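Local coordinates for protein serpin-12 (Manduca sexta, PDB 6CJ7) that probably inhibits serine proteases as a serpin and controls the prophenoloxidase activation system in larval hemolymph, at residues Arg208-Ala212 and Val223-Phe227; Asp267-Pro273 and Pro349-Ala355. One frame throughout, in Å; residues are numbered along the deposited sequence.

Interaction 1: Arg208-Ala212 and Val223-Phe227; sequences RYFKA and VVLPF
The carbonyl oxygen of Val224 reaches Lys211 through one ordered water that three groups grip. The water donates to Val224 O at 2.7 Å and accepts from both Lys211 N and Lys211 NZ, the latter at 2.9 Å. Lys211 can supply both donors because its chain bends at chi3 (-77°) and again at chi4, curling so that the ammonium and the amide N reach the same water. The same two residues share a direct bond, Val224 N to Lys211 O, at 2.9 Å. This is the place where strand 198-215 turns a corner, and the case illustrates how a water can stand in where the direct pairing of a hairpin opens: before Lys211, strand 208-210 runs at 106° to strand 223-226.

Phe210 fills the angle between them. Its CG lies anti to the carbonyl carbon (chi1 -63°), which turns the ring toward Val223-Pro226, with Leu225 CD2 over one face, 3.6 Å from the centroid in a CH-pi contact. Val223 CG2 presses on Phe210 CB at 3.5 Å, while Pro226 CD comes to the ring edge near its plane. On the side of the water, the bent lysine chain crosses Val224, with Lys211 CE 3.9 Å from Val224 CG1. Backbone bonds from Val223 and Leu225 to strand 232-239 continue the serpin sheet. Apolar groups thus pack where the strands part, and the water gives Val224 O the donor that Lys211 N is too distant to provide directly, consistent with the corner in the strand.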
ATOM      1  N   ARG A 208       3.388  25.483 -11.611  1.00 34.04           N
ATOM      2  CA  ARG A 208       4.168  25.891 -10.454  1.00 35.14           C
ATOM      3  C   ARG A 208       5.541  25.254 -10.555  1.00 29.59           C
ATOM      4  O   ARG A 208       5.792  24.376 -11.389  1.00 32.21           O
ATOM      5  CB  ARG A 208       3.531  25.460  -9.124  1.00 47.40           C
ATOM      6  CG  ARG A 208       2.029  25.605  -9.024  1.00 53.27           C
ATOM      7  CD  ARG A 208       1.626  25.803  -7.590  0.63 55.44           C
ATOM      8  NE  ARG A 208       1.548  24.548  -6.855  0.63 54.83           N
ATOM      9  NH1 ARG A 208       0.492  22.656  -6.110  1.00 58.71           N
ATOM     10  NH2 ARG A 208      -0.611  24.117  -7.516  1.00 51.85           N
ATOM     11  N   TYR A 209       6.425  25.675  -9.660  1.00 31.70           N
ATOM     12  CA  TYR A 209       7.690  24.982  -9.490  1.00 34.05           C
ATOM     13  C   TYR A 209       7.454  23.718  -8.671  1.00 35.43           C
ATOM     14  O   TYR A 209       6.857  23.771  -7.590  1.00 34.27           O
ATOM     15  CB  TYR A 209       8.718  25.900  -8.837  1.00 33.08           C
ATOM     16  CG  TYR A 209       9.353  26.844  -9.831  1.00 37.74           C
ATOM     17  CD1 TYR A 209       8.803  28.094 -10.082  1.00 48.71           C
ATOM     18  CD2 TYR A 209      10.485  26.469 -10.544  1.00 39.44           C
ATOM     19  CE1 TYR A 209       9.375  28.950 -11.000  1.00 50.47           C
ATOM     20  CE2 TYR A 209      11.063  27.317 -11.460  1.00 40.64           C
ATOM     21  CZ  TYR A 209      10.503  28.554 -11.689  1.00 46.00           C
ATOM     22  OH  TYR A 209      11.083  29.402 -12.603  1.00 51.02           O
ATOM     23  N   PHE A 210       7.856  22.576  -9.221  1.00 26.26           N
ATOM     24  CA  PHE A 210       7.883  21.302  -8.519  1.00 24.93           C
ATOM     25  C   PHE A 210       9.252  20.677  -8.707  1.00 28.28           C
ATOM     26  O   PHE A 210       9.896  20.864  -9.742  1.00 30.18           O
ATOM     27  CB  PHE A 210       6.865  20.289  -9.064  1.00 26.69           C
ATOM     28  CG  PHE A 210       5.432  20.689  -8.932  1.00 29.26           C
ATOM     29  CD1 PHE A 210       4.772  20.597  -7.720  1.00 30.59           C
ATOM     30  CD2 PHE A 210       4.711  21.075 -10.048  1.00 30.16           C
ATOM     31  CE1 PHE A 210       3.433  20.943  -7.623  1.00 33.67           C
ATOM     32  CE2 PHE A 210       3.383  21.415  -9.946  1.00 30.30           C
ATOM     33  CZ  PHE A 210       2.747  21.351  -8.743  1.00 28.76           C
ATOM     34  N   LYS A 211       9.682  19.905  -7.718  1.00 25.29           N
ATOM     35  CA  LYS A 211      10.774  18.979  -7.964  1.00 26.34           C
ATOM     36  C   LYS A 211      10.366  18.047  -9.106  1.00 24.50           C
ATOM     37  O   LYS A 211       9.332  17.375  -9.036  1.00 26.52           O
ATOM     38  CB  LYS A 211      11.105  18.199  -6.689  1.00 27.02           C
ATOM     39  CG  LYS A 211      11.418  19.119  -5.478  1.00 26.20           C
ATOM     40  CD  LYS A 211      11.898  18.317  -4.272  1.00 31.75           C
ATOM     41  CE  LYS A 211      10.757  17.605  -3.548  1.00 34.06           C
ATOM     42  NZ  LYS A 211       9.546  18.409  -3.201  1.00 32.92           N
ATOM     43  N   ALA A 212      11.157  18.039 -10.172  1.00 26.63           N
ATOM     44  CA  ALA A 212      10.752  17.342 -11.385  1.00 27.84           C
ATOM     45  C   ALA A 212      11.968  17.125 -12.264  1.00 30.67           C
ATOM     46  O   ALA A 212      12.999  17.783 -12.109  1.00 31.61           O
ATOM     47  CB  ALA A 212       9.675  18.119 -12.153  1.00 29.93           C
ATOM     48  N   VAL A 223       7.382  14.005 -11.630  1.00 24.15           N
ATOM     49  CA  VAL A 223       7.066  15.196 -10.840  1.00 23.80           C
ATOM     50  C   VAL A 223       6.746  14.762  -9.410  1.00 21.72           C
ATOM     51  O   VAL A 223       6.156  13.699  -9.190  1.00 21.31           O
ATOM     52  CB  VAL A 223       5.913  16.023 -11.468  1.00 26.36           C
ATOM     53  CG1 VAL A 223       4.569  15.332 -11.337  1.00 24.85           C
ATOM     54  CG2 VAL A 223       5.869  17.426 -10.858  1.00 29.47           C
ATOM     55  N   VAL A 224       7.181  15.567  -8.439  1.00 23.62           N
ATOM     56  CA  VAL A 224       6.960  15.319  -7.016  1.00 22.31           C
ATOM     57  C   VAL A 224       5.977  16.365  -6.509  1.00 22.30           C
ATOM     58  O   VAL A 224       6.284  17.568  -6.516  1.00 24.79           O
ATOM     59  CB  VAL A 224       8.271  15.390  -6.219  1.00 26.22           C
ATOM     60  CG1 VAL A 224       8.002  15.175  -4.735  1.00 23.41           C
ATOM     61  CG2 VAL A 224       9.293  14.385  -6.752  1.00 25.40           C
ATOM     62  N   LEU A 225       4.802  15.917  -6.071  1.00 21.93           N
ATOM     63  CA  LEU A 225       3.749  16.832  -5.633  1.00 22.56           C
ATOM     64  C   LEU A 225       3.611  16.771  -4.115  1.00 19.41           C
ATOM     65  O   LEU A 225       3.171  15.738  -3.587  1.00 22.05           O
ATOM     66  CB  LEU A 225       2.428  16.469  -6.309  1.00 23.43           C
ATOM     67  CG  LEU A 225       2.529  16.276  -7.823  1.00 25.34           C
ATOM     68  CD1 LEU A 225       1.237  15.715  -8.408  1.00 23.64           C
ATOM     69  CD2 LEU A 225       2.913  17.603  -8.478  1.00 26.55           C
ATOM     70  N   PRO A 226       3.968  17.815  -3.368  1.00 19.90           N
ATOM     71  CA  PRO A 226       3.957  17.707  -1.902  1.00 19.69           C
ATOM     72  C   PRO A 226       2.571  17.891  -1.296  1.00 21.61           C
ATOM     73  O   PRO A 226       1.747  18.683  -1.767  1.00 22.45           O
ATOM     74  CB  PRO A 226       4.896  18.838  -1.452  1.00 24.72           C
ATOM     75  CG  PRO A 226       5.533  19.368  -2.704  1.00 32.82           C
ATOM     76  CD  PRO A 226       4.591  19.068  -3.823  1.00 22.54           C
ATOM     77  N   PHE A 227       2.324  17.137  -0.227  1.00 21.19           N
ATOM     78  CA  PHE A 227       1.136  17.337   0.585  1.00 18.96           C
ATOM     79  C   PHE A 227       1.472  18.285   1.740  1.00 19.68           C
ATOM     80  O   PHE A 227       2.608  18.739   1.883  1.00 20.90           O
ATOM     81  CB  PHE A 227       0.591  15.989   1.062  1.00 18.73           C
ATOM     82  CG  PHE A 227      -0.048  15.173  -0.035  1.00 17.74           C
ATOM     83  CD1 PHE A 227       0.660  14.155  -0.672  1.00 17.31           C
ATOM     84  CD2 PHE A 227      -1.372  15.408  -0.423  1.00 22.70           C
ATOM     85  CE1 PHE A 227       0.049  13.383  -1.678  1.00 18.06           C
ATOM     86  CE2 PHE A 227      -1.979  14.650  -1.434  1.00 21.72           C
ATOM     87  CZ  PHE A 227      -1.266  13.639  -2.054  1.00 20.21           C
TER
HETATM   88  O   HOH W   1       8.054  19.343  -5.511  1.00 26.01           O

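Interaction 2: Asp267-Pro273 and Pro349-Ala355; sequences DVALELP and PSLYFRA
Pro349-Ala355 is probably the first strand of serpin sheet C (s1C), reached after the reactive-centre loop, and pairs in parallel with s2C, Asp267-Pro273, the short axes only 4° apart. The loop is probably mobile, since part of it is not modelled, and the pairing illustrates how it returns to a regular sheet. The backbone bonds alternate along the strands: Leu351 N gives to Asp267 O, Ala269 N to Leu351 O, Phe353 N to Ala269 O at 2.9 Å, Glu271 N to Phe353 O, and Ala355 N to Glu271 O at 3.0 Å. Ser350 N adds a weak, bent bond to Asp267 O.

Apolar side chains divide between the two faces. On one, Val268 lies alongside Leu351 and Phe353, pointing the same way, and Leu270 holds CG opposite its backbone N (chi1 172°), where Leu270 CD1 touches Phe353 CD1 at 3.6 Å; Val236 and Leu238 also pack against Phe353. On the other, Ala269 CB meets Pro349 CG at 3.7 Å, and that same CG lies over a face of the Tyr352 ring, toward its rim.

Polar side chains work largely through water or outside partners. Asp267 forms a salt bridge with Arg207. Glu271 and Arg354 run side by side with their flat groups nearly perpendicular, and water bridges them, donating to Glu271 OE1 at 3.0 Å and accepting from Arg354 NH1 at 2.7 Å in the plane of the guanidinium.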
ATOM      1  N   ASP A 267       9.971  24.692 -13.401  1.00 30.63           N
ATOM      2  CA  ASP A 267       8.704  25.300 -13.797  1.00 30.27           C
ATOM      3  C   ASP A 267       7.922  24.292 -14.643  1.00 32.28           C
ATOM      4  O   ASP A 267       8.290  24.017 -15.788  1.00 36.66           O
ATOM      5  CB  ASP A 267       9.020  26.596 -14.545  1.00 33.72           C
ATOM      6  CG  ASP A 267       7.791  27.292 -15.129  1.00 36.74           C
ATOM      7  OD1 ASP A 267       6.639  26.922 -14.841  1.00 38.01           O
ATOM      8  OD2 ASP A 267       8.002  28.265 -15.887  1.00 41.95           O
ATOM      9  N   VAL A 268       6.879  23.692 -14.060  1.00 28.52           N
ATOM     10  CA  VAL A 268       6.135  22.596 -14.681  1.00 30.52           C
ATOM     11  C   VAL A 268       4.705  23.041 -14.958  1.00 31.89           C
ATOM     12  O   VAL A 268       4.025  23.546 -14.058  1.00 32.54           O
ATOM     13  CB  VAL A 268       6.130  21.339 -13.791  1.00 27.82           C
ATOM     14  CG1 VAL A 268       5.234  20.254 -14.399  1.00 28.61           C
ATOM     15  CG2 VAL A 268       7.545  20.821 -13.588  1.00 30.31           C
ATOM     16  N   ALA A 269       4.236  22.807 -16.189  1.00 29.73           N
ATOM     17  CA  ALA A 269       2.818  22.879 -16.527  1.00 35.78           C
ATOM     18  C   ALA A 269       2.235  21.476 -16.400  1.00 30.51           C
ATOM     19  O   ALA A 269       2.534  20.597 -17.217  1.00 30.83           O
ATOM     20  CB  ALA A 269       2.619  23.421 -17.940  1.00 35.11           C
ATOM     21  N   LEU A 270       1.396  21.274 -15.387  1.00 26.79           N
ATOM     22  CA  LEU A 270       0.932  19.949 -14.991  1.00 25.57           C
ATOM     23  C   LEU A 270      -0.548  19.766 -15.319  1.00 28.49           C
ATOM     24  O   LEU A 270      -1.368  20.638 -15.017  1.00 28.37           O
ATOM     25  CB  LEU A 270       1.174  19.761 -13.490  1.00 25.74           C
ATOM     26  CG  LEU A 270       0.591  18.512 -12.822  1.00 25.04           C
ATOM     27  CD1 LEU A 270       1.327  17.272 -13.289  1.00 26.49           C
ATOM     28  CD2 LEU A 270       0.690  18.648 -11.303  1.00 27.12           C
ATOM     29  N   GLU A 271      -0.888  18.633 -15.940  1.00 29.37           N
ATOM     30  CA  GLU A 271      -2.267  18.183 -16.093  1.00 25.73           C
ATOM     31  C   GLU A 271      -2.339  16.785 -15.510  1.00 26.20           C
ATOM     32  O   GLU A 271      -1.712  15.861 -16.042  1.00 28.57           O
ATOM     33  CB  GLU A 271      -2.708  18.182 -17.554  1.00 31.06           C
ATOM     34  CG  GLU A 271      -2.642  19.584 -18.158  1.00 38.95           C
ATOM     35  CD  GLU A 271      -3.103  19.653 -19.606  1.00 48.76           C
ATOM     36  OE1 GLU A 271      -3.674  18.677 -20.125  1.00 45.57           O
ATOM     37  OE2 GLU A 271      -2.881  20.704 -20.238  1.00 48.44           O
ATOM     38  N   LEU A 272      -3.094  16.637 -14.421  1.00 24.29           N
ATOM     39  CA  LEU A 272      -3.139  15.388 -13.651  1.00 22.95           C
ATOM     40  C   LEU A 272      -4.584  14.927 -13.476  1.00 22.95           C
ATOM     41  O   LEU A 272      -5.371  15.637 -12.856  1.00 24.89           O
ATOM     42  CB  LEU A 272      -2.455  15.580 -12.286  1.00 21.96           C
ATOM     43  CG  LEU A 272      -2.349  14.327 -11.422  1.00 23.47           C
ATOM     44  CD1 LEU A 272      -1.340  13.360 -12.015  1.00 25.83           C
ATOM     45  CD2 LEU A 272      -1.968  14.686  -9.981  1.00 24.81           C
ATOM     46  N   PRO A 273      -4.979  13.743 -13.975  1.00 26.17           N
ATOM     47  CA  PRO A 273      -6.359  13.291 -13.770  1.00 23.26           C
ATOM     48  C   PRO A 273      -6.654  13.068 -12.295  1.00 22.86           C
ATOM     49  O   PRO A 273      -5.858  12.485 -11.553  1.00 25.66           O
ATOM     50  CB  PRO A 273      -6.420  11.977 -14.560  1.00 30.72           C
ATOM     51  CG  PRO A 273      -5.129  11.788 -15.210  1.00 36.20           C
ATOM     52  CD  PRO A 273      -4.126  12.735 -14.657  1.00 28.84           C
ATOM     53  N   PRO A 349       6.952  26.659 -20.102  1.00 51.82           N
ATOM     54  CA  PRO A 349       7.453  25.948 -18.921  1.00 52.98           C
ATOM     55  C   PRO A 349       8.662  25.097 -19.267  1.00 56.01           C
ATOM     56  O   PRO A 349       8.858  24.693 -20.414  1.00 58.50           O
ATOM     57  CB  PRO A 349       6.258  25.081 -18.502  1.00 49.73           C
ATOM     58  CG  PRO A 349       5.496  24.862 -19.755  1.00 50.37           C
ATOM     59  CD  PRO A 349       5.632  26.158 -20.527  1.00 54.61           C
ATOM     60  N   SER A 350       9.487  24.839 -18.250  1.00 50.29           N
ATOM     61  CA  SER A 350      10.629  23.954 -18.435  1.00 51.07           C
ATOM     62  C   SER A 350      10.181  22.541 -18.775  1.00 48.08           C
ATOM     63  O   SER A 350      10.860  21.831 -19.527  1.00 54.38           O
ATOM     64  CB  SER A 350      11.497  23.940 -17.174  1.00 58.80           C
ATOM     65  OG  SER A 350      11.611  25.241 -16.619  1.00 66.18           O
ATOM     66  N   LEU A 351       9.038  22.120 -18.244  1.00 40.38           N
ATOM     67  CA  LEU A 351       8.553  20.764 -18.424  1.00 41.75           C
ATOM     68  C   LEU A 351       7.042  20.800 -18.556  1.00 42.38           C
ATOM     69  O   LEU A 351       6.361  21.435 -17.747  1.00 39.48           O
ATOM     70  CB  LEU A 351       8.960  19.876 -17.239  1.00 39.99           C
ATOM     71  CG  LEU A 351       8.435  18.442 -17.183  1.00 43.31           C
ATOM     72  CD1 LEU A 351       8.907  17.656 -18.390  1.00 48.28           C
ATOM     73  CD2 LEU A 351       8.857  17.755 -15.891  1.00 41.66           C
ATOM     74  N   TYR A 352       6.527  20.132 -19.582  1.00 38.28           N
ATOM     75  CA  TYR A 352       5.114  19.795 -19.669  1.00 38.48           C
ATOM     76  C   TYR A 352       4.922  18.396 -19.114  1.00 38.05           C
ATOM     77  O   TYR A 352       5.591  17.458 -19.555  1.00 39.40           O
ATOM     78  CB  TYR A 352       4.616  19.838 -21.112  1.00 38.31           C
ATOM     79  CG  TYR A 352       4.457  21.219 -21.698  1.00 46.69           C
ATOM     80  CD1 TYR A 352       3.303  21.959 -21.473  1.00 50.38           C
ATOM     81  CD2 TYR A 352       5.448  21.772 -22.496  1.00 52.14           C
ATOM     82  CE1 TYR A 352       3.147  23.219 -22.018  1.00 53.30           C
ATOM     83  CE2 TYR A 352       5.300  23.033 -23.045  1.00 55.66           C
ATOM     84  CZ  TYR A 352       4.147  23.749 -22.801  1.00 56.18           C
ATOM     85  OH  TYR A 352       3.995  25.002 -23.342  1.00 60.52           O
ATOM     86  N   PHE A 353       4.013  18.256 -18.154  1.00 30.54           N
ATOM     87  CA  PHE A 353       3.708  16.960 -17.555  1.00 26.70           C
ATOM     88  C   PHE A 353       2.210  16.729 -17.703  1.00 29.31           C
ATOM     89  O   PHE A 353       1.410  17.190 -16.884  1.00 27.08           O
ATOM     90  CB  PHE A 353       4.143  16.895 -16.091  1.00 29.04           C
ATOM     91  CG  PHE A 353       4.210  15.494 -15.538  1.00 28.36           C
ATOM     92  CD1 PHE A 353       3.051  14.813 -15.190  1.00 26.06           C
ATOM     93  CD2 PHE A 353       5.436  14.863 -15.337  1.00 27.25           C
ATOM     94  CE1 PHE A 353       3.098  13.518 -14.672  1.00 28.41           C
ATOM     95  CE2 PHE A 353       5.489  13.557 -14.818  1.00 27.40           C
ATOM     96  CZ  PHE A 353       4.318  12.891 -14.487  1.00 29.86           C
ATOM     97  N   ARG A 354       1.828  16.004 -18.748  1.00 31.53           N
ATOM     98  CA  ARG A 354       0.428  15.758 -19.040  1.00 25.92           C
ATOM     99  C   ARG A 354       0.194  14.258 -18.927  1.00 31.43           C
ATOM    100  O   ARG A 354       0.627  13.489 -19.792  1.00 31.72           O
ATOM    101  CB  ARG A 354       0.065  16.297 -20.419  1.00 33.75           C
ATOM    102  CG  ARG A 354      -1.175  15.692 -21.043  1.00 45.35           C
ATOM    103  CD  ARG A 354      -1.586  16.492 -22.230  1.00 54.09           C
ATOM    104  NE  ARG A 354      -0.564  16.495 -23.275  1.00 61.45           N
ATOM    105  CZ  ARG A 354      -0.552  17.331 -24.303  1.00 62.17           C
ATOM    106  NH1 ARG A 354      -1.519  18.232 -24.425  1.00 59.71           N
ATOM    107  NH2 ARG A 354       0.424  17.274 -25.205  1.00 62.55           N
ATOM    108  N   ALA A 355      -0.481  13.854 -17.859  1.00 27.10           N
ATOM    109  CA  ALA A 355      -0.701  12.437 -17.573  1.00 24.81           C
ATOM    110  C   ALA A 355      -2.022  11.965 -18.181  1.00 23.16           C
ATOM    111  O   ALA A 355      -2.961  11.591 -17.478  1.00 25.52           O
ATOM    112  CB  ALA A 355      -0.663  12.198 -16.068  1.00 26.24           C
TER
HETATM  113  O   HOH W   2      12.497  25.772 -14.391  1.00 37.41           O
HETATM  114  O   HOH W   3      -3.725  19.119 -23.119  1.00 41.24           O

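In the fold
The two contacts meet where strand 198-215 pairs with strand 265-282: Arg208 O of interaction 1 lies 3.0 Å from Val268 N of interaction 2, a probable hydrogen bond. Their centres are about 10 Å apart. Interaction 1 is mostly buried and joins the arms of a hairpin at a corner, relying on an aromatic ring, aliphatic groups and a single water. Interaction 2 spans segments distant in sequence and rests on regular parallel backbone bonding; its Tyr352 and Arg354 side is more exposed and more polar. Leu225 and Leu272 pack together, as do Ala212 and Val268, so the apolar side of interaction 2 continues into interaction 1.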